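PDB 7JVH: glycoside Hydrolase Family 43_12 from Metagenome, which probably hydrolyses glycosidic bonds in arabinose- or xylose-containing plant polysaccharides. Local coordinates for residues Asp63-Tyr73 against Trp301-Glu309; Thr140-Val151 against Asp163-Pro174. One frame throughout, in Å; residues are numbered along the deposited sequence.

Interaction 1: residues Asp63-Tyr73 against Trp301-Glu309; sequences DPSICRKGDDY and WAGHADLVE
Asp63 lies over one face of the His304 imidazole: its CB sits 4.2 Å from the ring centroid as a CH-pi contact, while OD1 hovers off-centre near ND1 without a usable hydrogen-bond angle. The polar end of Asp63 is held instead through OD2, which bonds to Ser78. Further along, the Asp306 carboxylate extends away from its own backbone N (chi1 -171°) and reaches over to the other strand, where OD2 takes the Ile66 N-H at 2.9 Å in a nearly straight bond (173°). Ser65 OG approaches the same oxygen from the opposite face of the carboxylate at 3.3 Å and in turn accepts from Ile126 N; Tyr244 OH bonds to the other oxygen, OD1. Shortening this aspartate to an alanine is likely to leave the Ile66 N-H and the Ser65 hydroxyl without their shared acceptor, and Tyr244 OH without its carboxylate partner. Apolar packing follows: Ile66 CD1 meets Val308 CG1 at 3.8 Å, the side chains crossing at about a right angle, and Val308 CG2 touches both Arg68 CB and the edge of the Tyr73 ring. Tyr73 OH donates to Glu309 O at 3.1 Å, in the carbonyl plane, and Arg68 NH1 adds a weak bond to that oxygen, its NE being held by Gly70 O. Strands 65-69 and 301-308 run almost parallel, 7° apart, as the innermost strands of the first and last blades of the family's five-bladed beta-propeller, with strand 316-322 packing beside Asp63, Pro64 and His304.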
loop_
_atom_site.group_PDB
_atom_site.type_symbol
_atom_site.label_atom_id
_atom_site.label_comp_id
_atom_site.label_asym_id
_atom_site.label_seq_id
_atom_site.Cartn_x
_atom_site.Cartn_y
_atom_site.Cartn_z
ATOM N N ASP A 63 4.716 4.794 -0.952
ATOM C CA ASP A 63 4.750 5.987 -1.789
ATOM C C ASP A 63 3.679 6.989 -1.362
ATOM O O ASP A 63 2.764 7.297 -2.117
ATOM C CB ASP A 63 4.558 5.585 -3.262
ATOM C CG ASP A 63 5.529 4.514 -3.709
ATOM O OD1 ASP A 63 6.761 4.686 -3.521
ATOM O OD2 ASP A 63 5.052 3.491 -4.255
ATOM N N PRO A 64 3.739 7.517 -0.123
ATOM C CA PRO A 64 2.675 8.383 0.384
ATOM C C PRO A 64 2.761 9.765 -0.235
ATOM O O PRO A 64 3.855 10.333 -0.341
ATOM C CB PRO A 64 2.964 8.442 1.883
ATOM C CG PRO A 64 4.438 8.226 1.991
ATOM C CD PRO A 64 4.811 7.299 0.865
ATOM N N SER A 65 1.600 10.290 -0.639
ATOM C CA SER A 65 1.470 11.629 -1.169
ATOM C C SER A 65 0.358 12.334 -0.405
ATOM O O SER A 65 -0.644 11.722 -0.039
ATOM C CB SER A 65 1.134 11.561 -2.656
ATOM O OG SER A 65 0.836 12.843 -3.176
ATOM N N ILE A 66 0.539 13.636 -0.186
ATOM C CA ILE A 66 -0.337 14.421 0.664
ATOM C C ILE A 66 -0.527 15.837 0.122
ATOM O O ILE A 66 0.405 16.453 -0.388
ATOM C CB ILE A 66 0.195 14.440 2.126
ATOM C CG1 ILE A 66 -0.765 15.175 3.048
ATOM C CG2 ILE A 66 1.591 15.040 2.199
ATOM C CD1 ILE A 66 -0.567 14.812 4.518
ATOM N N CYS A 67 -1.759 16.334 0.232
ATOM C CA CYS A 67 -2.109 17.681 -0.144
ATOM C C CYS A 67 -3.064 18.286 0.896
ATOM O O CYS A 67 -3.634 17.569 1.719
ATOM C CB CYS A 67 -2.747 17.678 -1.518
ATOM S SG CYS A 67 -4.449 17.116 -1.541
ATOM N N ARG A 68 -3.234 19.613 0.828
ATOM C CA ARG A 68 -4.119 20.342 1.719
ATOM C C ARG A 68 -5.032 21.297 0.963
ATOM O O ARG A 68 -4.595 21.988 0.046
ATOM C CB ARG A 68 -3.298 21.130 2.745
ATOM C CG ARG A 68 -4.131 21.922 3.743
ATOM C CD ARG A 68 -3.258 22.568 4.807
ATOM N NE ARG A 68 -3.911 23.746 5.369
ATOM C CZ ARG A 68 -3.480 24.429 6.423
ATOM N NH1 ARG A 68 -2.351 24.090 7.050
ATOM N NH2 ARG A 68 -4.176 25.471 6.858
ATOM N N LYS A 69 -6.310 21.306 1.362
ATOM C CA LYS A 69 -7.274 22.341 1.005
ATOM C C LYS A 69 -7.920 22.843 2.299
ATOM O O LYS A 69 -8.622 22.082 2.979
ATOM C CB LYS A 69 -8.339 21.792 0.060
ATOM C CG LYS A 69 -9.368 22.827 -0.355
ATOM C CD LYS A 69 -10.566 22.202 -1.024
ATOM C CE LYS A 69 -11.572 23.261 -1.407
ATOM N NZ LYS A 69 -12.794 22.646 -1.979
ATOM N N GLY A 70 -7.662 24.114 2.638
ATOM C CA GLY A 70 -8.177 24.737 3.848
ATOM C C GLY A 70 -7.764 23.991 5.107
ATOM O O GLY A 70 -6.562 23.789 5.354
ATOM N N ASP A 71 -8.760 23.565 5.896
ATOM C CA ASP A 71 -8.542 22.778 7.113
ATOM C C ASP A 71 -8.343 21.289 6.861
ATOM O O ASP A 71 -8.022 20.557 7.801
ATOM C CB ASP A 71 -9.726 22.934 8.081
ATOM C CG ASP A 71 -9.919 24.358 8.552
ATOM O OD1 ASP A 71 -8.954 25.156 8.461
ATOM O OD2 ASP A 71 -11.037 24.666 9.025
ATOM N N ASP A 72 -8.541 20.850 5.609
ATOM C CA ASP A 72 -8.593 19.427 5.250
ATOM C C ASP A 72 -7.331 18.909 4.556
ATOM O O ASP A 72 -6.850 19.516 3.589
ATOM C CB ASP A 72 -9.800 19.175 4.352
ATOM C CG ASP A 72 -11.100 19.423 5.057
ATOM O OD1 ASP A 72 -11.308 18.804 6.121
ATOM O OD2 ASP A 72 -11.913 20.213 4.543
ATOM N N TYR A 73 -6.822 17.775 5.062
ATOM C CA TYR A 73 -5.682 17.070 4.495
ATOM C C TYR A 73 -6.177 15.796 3.820
ATOM O O TYR A 73 -7.112 15.164 4.297
ATOM C CB TYR A 73 -4.648 16.696 5.574
ATOM C CG TYR A 73 -4.008 17.867 6.277
ATOM C CD1 TYR A 73 -2.968 18.576 5.684
ATOM C CD2 TYR A 73 -4.437 18.279 7.553
ATOM C CE1 TYR A 73 -2.375 19.653 6.331
ATOM C CE2 TYR A 73 -3.851 19.353 8.194
ATOM C CZ TYR A 73 -2.821 20.033 7.578
ATOM O OH TYR A 73 -2.248 21.116 8.203
ATOM N N TRP A 301 14.706 1.520 4.865
ATOM C CA TRP A 301 14.275 1.896 3.511
ATOM C C TRP A 301 13.504 3.218 3.476
ATOM O O TRP A 301 12.500 3.339 2.788
ATOM C CB TRP A 301 13.441 0.793 2.837
ATOM C CG TRP A 301 14.071 -0.593 2.777
ATOM C CD1 TRP A 301 15.272 -0.990 3.289
ATOM C CD2 TRP A 301 13.488 -1.767 2.191
ATOM N NE1 TRP A 301 15.483 -2.327 3.038
ATOM C CE2 TRP A 301 14.402 -2.826 2.368
ATOM C CE3 TRP A 301 12.274 -2.022 1.530
ATOM C CZ2 TRP A 301 14.133 -4.134 1.939
ATOM C CZ3 TRP A 301 12.007 -3.317 1.095
ATOM C CH2 TRP A 301 12.931 -4.358 1.302
ATOM N N ALA A 302 13.992 4.216 4.216
ATOM C CA ALA A 302 13.287 5.478 4.365
ATOM C C ALA A 302 13.525 6.400 3.167
ATOM O O ALA A 302 14.662 6.764 2.867
ATOM C CB ALA A 302 13.692 6.158 5.661
ATOM N N GLY A 303 12.430 6.777 2.500
ATOM C CA GLY A 303 12.443 7.748 1.433
ATOM C C GLY A 303 11.071 7.890 0.799
ATOM O O GLY A 303 10.061 7.448 1.367
ATOM N N HIS A 304 11.054 8.503 -0.393
ATOM C CA HIS A 304 9.839 8.789 -1.155
ATOM C C HIS A 304 8.855 9.620 -0.340
ATOM O O HIS A 304 7.735 9.192 -0.032
ATOM C CB HIS A 304 9.151 7.523 -1.685
ATOM C CG HIS A 304 8.410 7.757 -2.956
ATOM N ND1 HIS A 304 8.823 7.211 -4.154
ATOM C CD2 HIS A 304 7.328 8.518 -3.243
ATOM C CE1 HIS A 304 8.012 7.604 -5.121
ATOM N NE2 HIS A 304 7.098 8.402 -4.599
ATOM N N ALA A 305 9.294 10.837 -0.001
ATOM C CA ALA A 305 8.556 11.720 0.880
ATOM C C ALA A 305 7.722 12.708 0.102
ATOM O O ALA A 305 7.887 12.877 -1.111
ATOM C CB ALA A 305 9.516 12.455 1.787
ATOM N N ASP A 306 6.812 13.369 0.813
ATOM C CA ASP A 306 6.058 14.493 0.291
ATOM C C ASP A 306 5.731 15.420 1.466
ATOM O O ASP A 306 5.394 14.932 2.560
ATOM C CB ASP A 306 4.797 13.967 -0.376
ATOM C CG ASP A 306 4.030 15.021 -1.153
ATOM O OD1 ASP A 306 4.549 16.127 -1.442
ATOM O OD2 ASP A 306 2.868 14.739 -1.491
ATOM N N LEU A 307 5.854 16.735 1.245
ATOM C CA LEU A 307 5.655 17.743 2.287
ATOM C C LEU A 307 4.280 18.402 2.216
ATOM O O LEU A 307 3.701 18.537 1.140
ATOM C CB LEU A 307 6.715 18.840 2.175
ATOM C CG LEU A 307 8.180 18.424 2.126
ATOM C CD1 LEU A 307 9.035 19.680 2.162
ATOM C CD2 LEU A 307 8.546 17.468 3.260
ATOM N N VAL A 308 3.783 18.833 3.377
ATOM C CA VAL A 308 2.575 19.640 3.473
ATOM C C VAL A 308 2.701 20.653 4.617
ATOM O O VAL A 308 3.248 20.341 5.669
ATOM C CB VAL A 308 1.327 18.754 3.650
ATOM C CG1 VAL A 308 1.302 18.117 5.039
ATOM C CG2 VAL A 308 0.069 19.557 3.385
ATOM N N GLU A 309 2.223 21.876 4.372
ATOM C CA GLU A 309 2.049 22.899 5.404
ATOM C C GLU A 309 0.598 22.938 5.792
ATOM O O GLU A 309 0.143 22.103 6.554
ATOM C CB GLU A 309 2.500 24.279 4.918
ATOM C CG GLU A 309 1.439 25.380 4.784
ATOM C CD GLU A 309 1.979 26.567 4.019
ATOM O OE1 GLU A 309 3.134 26.994 4.278
ATOM O OE2 GLU A 309 1.256 27.097 3.146
#

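Interaction 2: residues Thr140-Val151 against Asp163-Pro174; sequences TEFCAPCGGNMV and DPFNLHFGGIDP
Asn149 reaches from strand 148-151 into the curve made by residues Phe169-Pro174. Its CB lies over the Phe169 ring face, 4.0 Å from the centroid, a CH-pi contact. CG moves out past the rim, 3.4 Å from Phe169 CE1, and the amide plane is only 24° from the ring plane. At the tip the two branches part. OD1 accepts from Thr140 OG1 and rests against Pro174 CD at 3.6 Å; ND2 donates to Phe169 O at 2.9 Å, well aligned (166°), and to Gly171 O at 3.0 Å with more bend. Both carbonyls are approached from above their planes. With CG beside the backbone N and anti to the carbonyl carbon (chi1 -76°), the amide is turned to these two carbonyls, which lie in the link between the outermost strand of this propeller blade and the innermost strand of the next, 175-178. Before that link, strand 165-166 forms the outer edge of the four-stranded blade. Val151 and Phe165 make an antiparallel hydrogen-bonded pair, with Phe165 N to Val151 O at 2.8 Å; Met150 and Asn166 are the adjoining non-hydrogen-bonded pair, and Leu167 N reaches back to Asn149 O. Val151 CG1 packs on Phe165 CB and Leu167 CD2. Nearby, Pro164 CB touches Cys146 SG at 3.4 Å, and Pro164 CG meets the terminal methyl of Met150, a selenomethionine. Phe142, whose ring meets Tyr122 edge-to-face, also turns its edge to Ile172 CG2.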
loop_
_atom_site.group_PDB
_atom_site.type_symbol
_atom_site.label_atom_id
_atom_site.label_comp_id
_atom_site.label_asym_id
_atom_site.label_seq_id
_atom_site.Cartn_x
_atom_site.Cartn_y
_atom_site.Cartn_z
ATOM N N THR A 140 1.231 6.272 -12.418
ATOM C CA THR A 140 1.513 5.351 -13.515
ATOM C C THR A 140 0.737 4.054 -13.272
ATOM O O THR A 140 0.838 3.437 -12.201
ATOM C CB THR A 140 3.007 5.022 -13.618
ATOM O OG1 THR A 140 3.776 6.225 -13.537
ATOM C CG2 THR A 140 3.330 4.366 -14.940
ATOM N N GLU A 141 -0.053 3.660 -14.269
ATOM C CA GLU A 141 -0.906 2.482 -14.195
ATOM C C GLU A 141 -0.403 1.446 -15.208
ATOM O O GLU A 141 -0.787 1.483 -16.355
ATOM C CB GLU A 141 -2.372 2.870 -14.461
ATOM C CG GLU A 141 -3.336 1.692 -14.652
ATOM C CD GLU A 141 -4.787 2.083 -14.527
ATOM O OE1 GLU A 141 -5.298 2.065 -13.415
ATOM O OE2 GLU A 141 -5.420 2.405 -15.542
ATOM N N PHE A 142 0.470 0.542 -14.742
ATOM C CA PHE A 142 1.059 -0.532 -15.529
ATOM C C PHE A 142 0.121 -1.716 -15.580
ATOM O O PHE A 142 0.440 -2.792 -15.098
ATOM C CB PHE A 142 2.420 -0.959 -14.957
ATOM C CG PHE A 142 3.526 0.038 -15.196
ATOM C CD1 PHE A 142 3.827 0.478 -16.501
ATOM C CD2 PHE A 142 4.286 0.535 -14.146
ATOM C CE1 PHE A 142 4.853 1.378 -16.727
ATOM C CE2 PHE A 142 5.328 1.442 -14.386
ATOM C CZ PHE A 142 5.610 1.851 -15.673
ATOM N N CYS A 143 -1.062 -1.478 -16.149
ATOM C CA CYS A 143 -2.078 -2.478 -16.451
ATOM C C CYS A 143 -3.205 -1.720 -17.155
ATOM O O CYS A 143 -3.113 -0.509 -17.314
ATOM C CB CYS A 143 -2.553 -3.230 -15.190
ATOM S SG CYS A 143 -3.719 -2.364 -14.093
ATOM N N ALA A 144 -4.248 -2.439 -17.588
ATOM C CA ALA A 144 -5.401 -1.830 -18.256
ATOM C C ALA A 144 -6.190 -0.949 -17.283
ATOM O O ALA A 144 -6.144 -1.181 -16.075
ATOM C CB ALA A 144 -6.281 -2.924 -18.844
ATOM N N PRO A 145 -6.942 0.083 -17.741
ATOM C CA PRO A 145 -7.028 0.455 -19.162
ATOM C C PRO A 145 -5.875 1.296 -19.751
ATOM O O PRO A 145 -5.761 1.370 -20.955
ATOM C CB PRO A 145 -8.306 1.311 -19.200
ATOM C CG PRO A 145 -8.372 1.937 -17.840
ATOM C CD PRO A 145 -7.817 0.912 -16.893
ATOM N N CYS A 146 -5.050 1.911 -18.901
ATOM C CA CYS A 146 -4.120 2.971 -19.318
ATOM C C CYS A 146 -2.739 2.498 -19.768
ATOM O O CYS A 146 -2.184 3.031 -20.699
ATOM C CB CYS A 146 -3.958 4.003 -18.192
ATOM S SG CYS A 146 -5.445 4.983 -17.894
ATOM N N GLY A 147 -2.171 1.519 -19.065
ATOM C CA GLY A 147 -0.844 1.022 -19.374
ATOM C C GLY A 147 0.149 2.156 -19.467
ATOM O O GLY A 147 0.889 2.226 -20.415
ATOM N N GLY A 148 0.159 3.031 -18.458
ATOM C CA GLY A 148 1.098 4.131 -18.362
ATOM C C GLY A 148 0.581 5.305 -17.550
ATOM O O GLY A 148 -0.385 5.195 -16.801
ATOM N N ASN A 149 1.286 6.427 -17.674
ATOM C CA ASN A 149 1.053 7.641 -16.917
ATOM C C ASN A 149 -0.322 8.245 -17.196
ATOM O O ASN A 149 -0.741 8.355 -18.350
ATOM C CB ASN A 149 2.177 8.624 -17.243
ATOM C CG ASN A 149 3.468 8.261 -16.552
ATOM O OD1 ASN A 149 3.466 7.970 -15.343
ATOM N ND2 ASN A 149 4.581 8.304 -17.295
HETATM N N MSE A 150 -1.020 8.622 -16.116
HETATM C CA MSE A 150 -2.410 9.035 -16.212
HETATM C C MSE A 150 -2.784 9.881 -15.003
HETATM O O MSE A 150 -2.169 9.758 -13.947
HETATM C CB MSE A 150 -3.327 7.809 -16.300
HETATM C CG MSE A 150 -3.318 6.927 -15.068
HETATM SE SE MSE A 150 -4.702 7.496 -13.795
HETATM C CE MSE A 150 -5.782 5.901 -13.386
ATOM N N VAL A 151 -3.822 10.708 -15.167
ATOM C CA VAL A 151 -4.324 11.556 -14.101
ATOM C C VAL A 151 -5.855 11.486 -14.028
ATOM O O VAL A 151 -6.524 11.366 -15.054
ATOM C CB VAL A 151 -3.832 13.022 -14.265
ATOM C CG1 VAL A 151 -4.360 13.659 -15.531
ATOM C CG2 VAL A 151 -4.213 13.867 -13.054
ATOM N N ASP A 163 -12.793 9.525 -14.875
ATOM C CA ASP A 163 -12.060 8.499 -15.604
ATOM C C ASP A 163 -10.684 9.057 -15.968
ATOM O O ASP A 163 -10.477 10.270 -15.946
ATOM C CB ASP A 163 -12.841 8.041 -16.841
ATOM C CG ASP A 163 -13.923 7.020 -16.505
ATOM O OD1 ASP A 163 -13.846 6.368 -15.450
ATOM O OD2 ASP A 163 -14.869 6.861 -17.292
ATOM N N PRO A 164 -9.690 8.196 -16.276
ATOM C CA PRO A 164 -8.320 8.663 -16.490
ATOM C C PRO A 164 -8.142 9.553 -17.724
ATOM O O PRO A 164 -8.880 9.421 -18.694
ATOM C CB PRO A 164 -7.527 7.354 -16.663
ATOM C CG PRO A 164 -8.426 6.250 -16.210
ATOM C CD PRO A 164 -9.830 6.737 -16.417
ATOM N N PHE A 165 -7.175 10.471 -17.655
ATOM C CA PHE A 165 -6.663 11.202 -18.800
ATOM C C PHE A 165 -5.302 10.576 -19.047
ATOM O O PHE A 165 -4.434 10.615 -18.176
ATOM C CB PHE A 165 -6.496 12.698 -18.477
ATOM C CG PHE A 165 -7.791 13.441 -18.356
ATOM C CD1 PHE A 165 -8.459 13.508 -17.136
ATOM C CD2 PHE A 165 -8.351 14.071 -19.457
ATOM C CE1 PHE A 165 -9.661 14.204 -17.027
ATOM C CE2 PHE A 165 -9.551 14.753 -19.351
ATOM C CZ PHE A 165 -10.206 14.822 -18.140
ATOM N N ASN A 166 -5.111 9.973 -20.221
ATOM C CA ASN A 166 -3.834 9.329 -20.575
ATOM C C ASN A 166 -2.811 10.419 -20.896
ATOM O O ASN A 166 -3.086 11.302 -21.713
ATOM C CB ASN A 166 -4.008 8.373 -21.764
ATOM C CG ASN A 166 -4.511 6.983 -21.361
ATOM O OD1 ASN A 166 -4.051 6.437 -20.365
ATOM N ND2 ASN A 166 -5.477 6.423 -22.103
ATOM N N LEU A 167 -1.643 10.354 -20.245
ATOM C CA LEU A 167 -0.575 11.328 -20.439
ATOM C C LEU A 167 0.576 10.734 -21.254
ATOM O O LEU A 167 0.971 9.584 -21.060
ATOM C CB LEU A 167 -0.069 11.831 -19.089
ATOM C CG LEU A 167 -1.164 12.276 -18.114
ATOM C CD1 LEU A 167 -0.574 12.516 -16.738
ATOM C CD2 LEU A 167 -1.886 13.518 -18.617
ATOM N N HIS A 168 1.134 11.557 -22.150
ATOM C CA HIS A 168 2.039 11.106 -23.210
ATOM C C HIS A 168 3.520 11.304 -22.862
ATOM O O HIS A 168 4.239 12.036 -23.551
ATOM C CB HIS A 168 1.699 11.820 -24.521
ATOM C CG HIS A 168 0.305 11.565 -25.007
ATOM N ND1 HIS A 168 -0.352 12.411 -25.874
ATOM C CD2 HIS A 168 -0.556 10.550 -24.750
ATOM C CE1 HIS A 168 -1.553 11.932 -26.134
ATOM N NE2 HIS A 168 -1.703 10.802 -25.464
ATOM N N PHE A 169 3.977 10.600 -21.817
ATOM C CA PHE A 169 5.391 10.545 -21.455
ATOM C C PHE A 169 5.642 9.227 -20.741
ATOM O O PHE A 169 4.717 8.649 -20.180
ATOM C CB PHE A 169 5.777 11.744 -20.592
ATOM C CG PHE A 169 4.949 11.878 -19.333
ATOM C CD1 PHE A 169 5.350 11.267 -18.158
ATOM C CD2 PHE A 169 3.779 12.628 -19.322
ATOM C CE1 PHE A 169 4.605 11.395 -16.989
ATOM C CE2 PHE A 169 3.028 12.745 -18.167
ATOM C CZ PHE A 169 3.440 12.136 -17.000
ATOM N N GLY A 170 6.894 8.764 -20.786
ATOM C CA GLY A 170 7.298 7.527 -20.150
ATOM C C GLY A 170 7.800 7.726 -18.732
ATOM O O GLY A 170 7.689 8.802 -18.175
ATOM N N GLY A 171 8.368 6.668 -18.156
ATOM C CA GLY A 171 8.900 6.682 -16.809
ATOM C C GLY A 171 7.787 6.624 -15.779
ATOM O O GLY A 171 6.604 6.378 -16.110
ATOM N N ILE A 172 8.163 6.879 -14.518
ATOM C CA ILE A 172 7.233 6.793 -13.379
ATOM C C ILE A 172 7.295 8.025 -12.481
ATOM O O ILE A 172 8.084 8.952 -12.717
ATOM C CB ILE A 172 7.551 5.545 -12.536
ATOM C CG1 ILE A 172 8.953 5.650 -11.907
ATOM C CG2 ILE A 172 7.429 4.288 -13.407
ATOM C CD1 ILE A 172 9.331 4.436 -11.096
ATOM N N ASP A 173 6.449 8.017 -11.448
ATOM C CA ASP A 173 6.405 9.025 -10.392
ATOM C C ASP A 173 6.056 10.402 -10.938
ATOM O O ASP A 173 6.747 11.378 -10.655
ATOM C CB ASP A 173 7.702 9.033 -9.595
ATOM C CG ASP A 173 7.953 7.708 -8.901
ATOM O OD1 ASP A 173 7.131 6.774 -9.080
ATOM O OD2 ASP A 173 8.985 7.594 -8.189
ATOM N N PRO A 174 4.959 10.526 -11.713
ATOM C CA PRO A 174 4.472 11.838 -12.140
ATOM C C PRO A 174 4.017 12.693 -10.952
ATOM O O PRO A 174 3.585 12.165 -9.934
ATOM C CB PRO A 174 3.264 11.479 -13.007
ATOM C CG PRO A 174 2.835 10.132 -12.526
ATOM C CD PRO A 174 4.099 9.422 -12.160
#

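How the interactions relate
Interaction 1 joins the first and last propeller blades, whereas interaction 2 belongs to the second blade and its passage into the third. Although their centres are 21 Å apart, the two meet near the propeller axis, where His304 CE1 packs 3.2 Å from Asp173 OD2. Asp63 and Asp173 each hydrogen-bond to bound glycerol, and Asp63 OD2 and Asp173 OD1 are 6.2 Å apart. Glycerol, probably from the crystallisation liquor, is consistent with a sugar-binding pocket here, at the end of the axis where family 43 enzymes have their active site. Ala123, on strand 120-129 of the second blade, touches Asp63, His304 and Asp173, and Glu239, close to Asp173, brings the fourth blade to the same place.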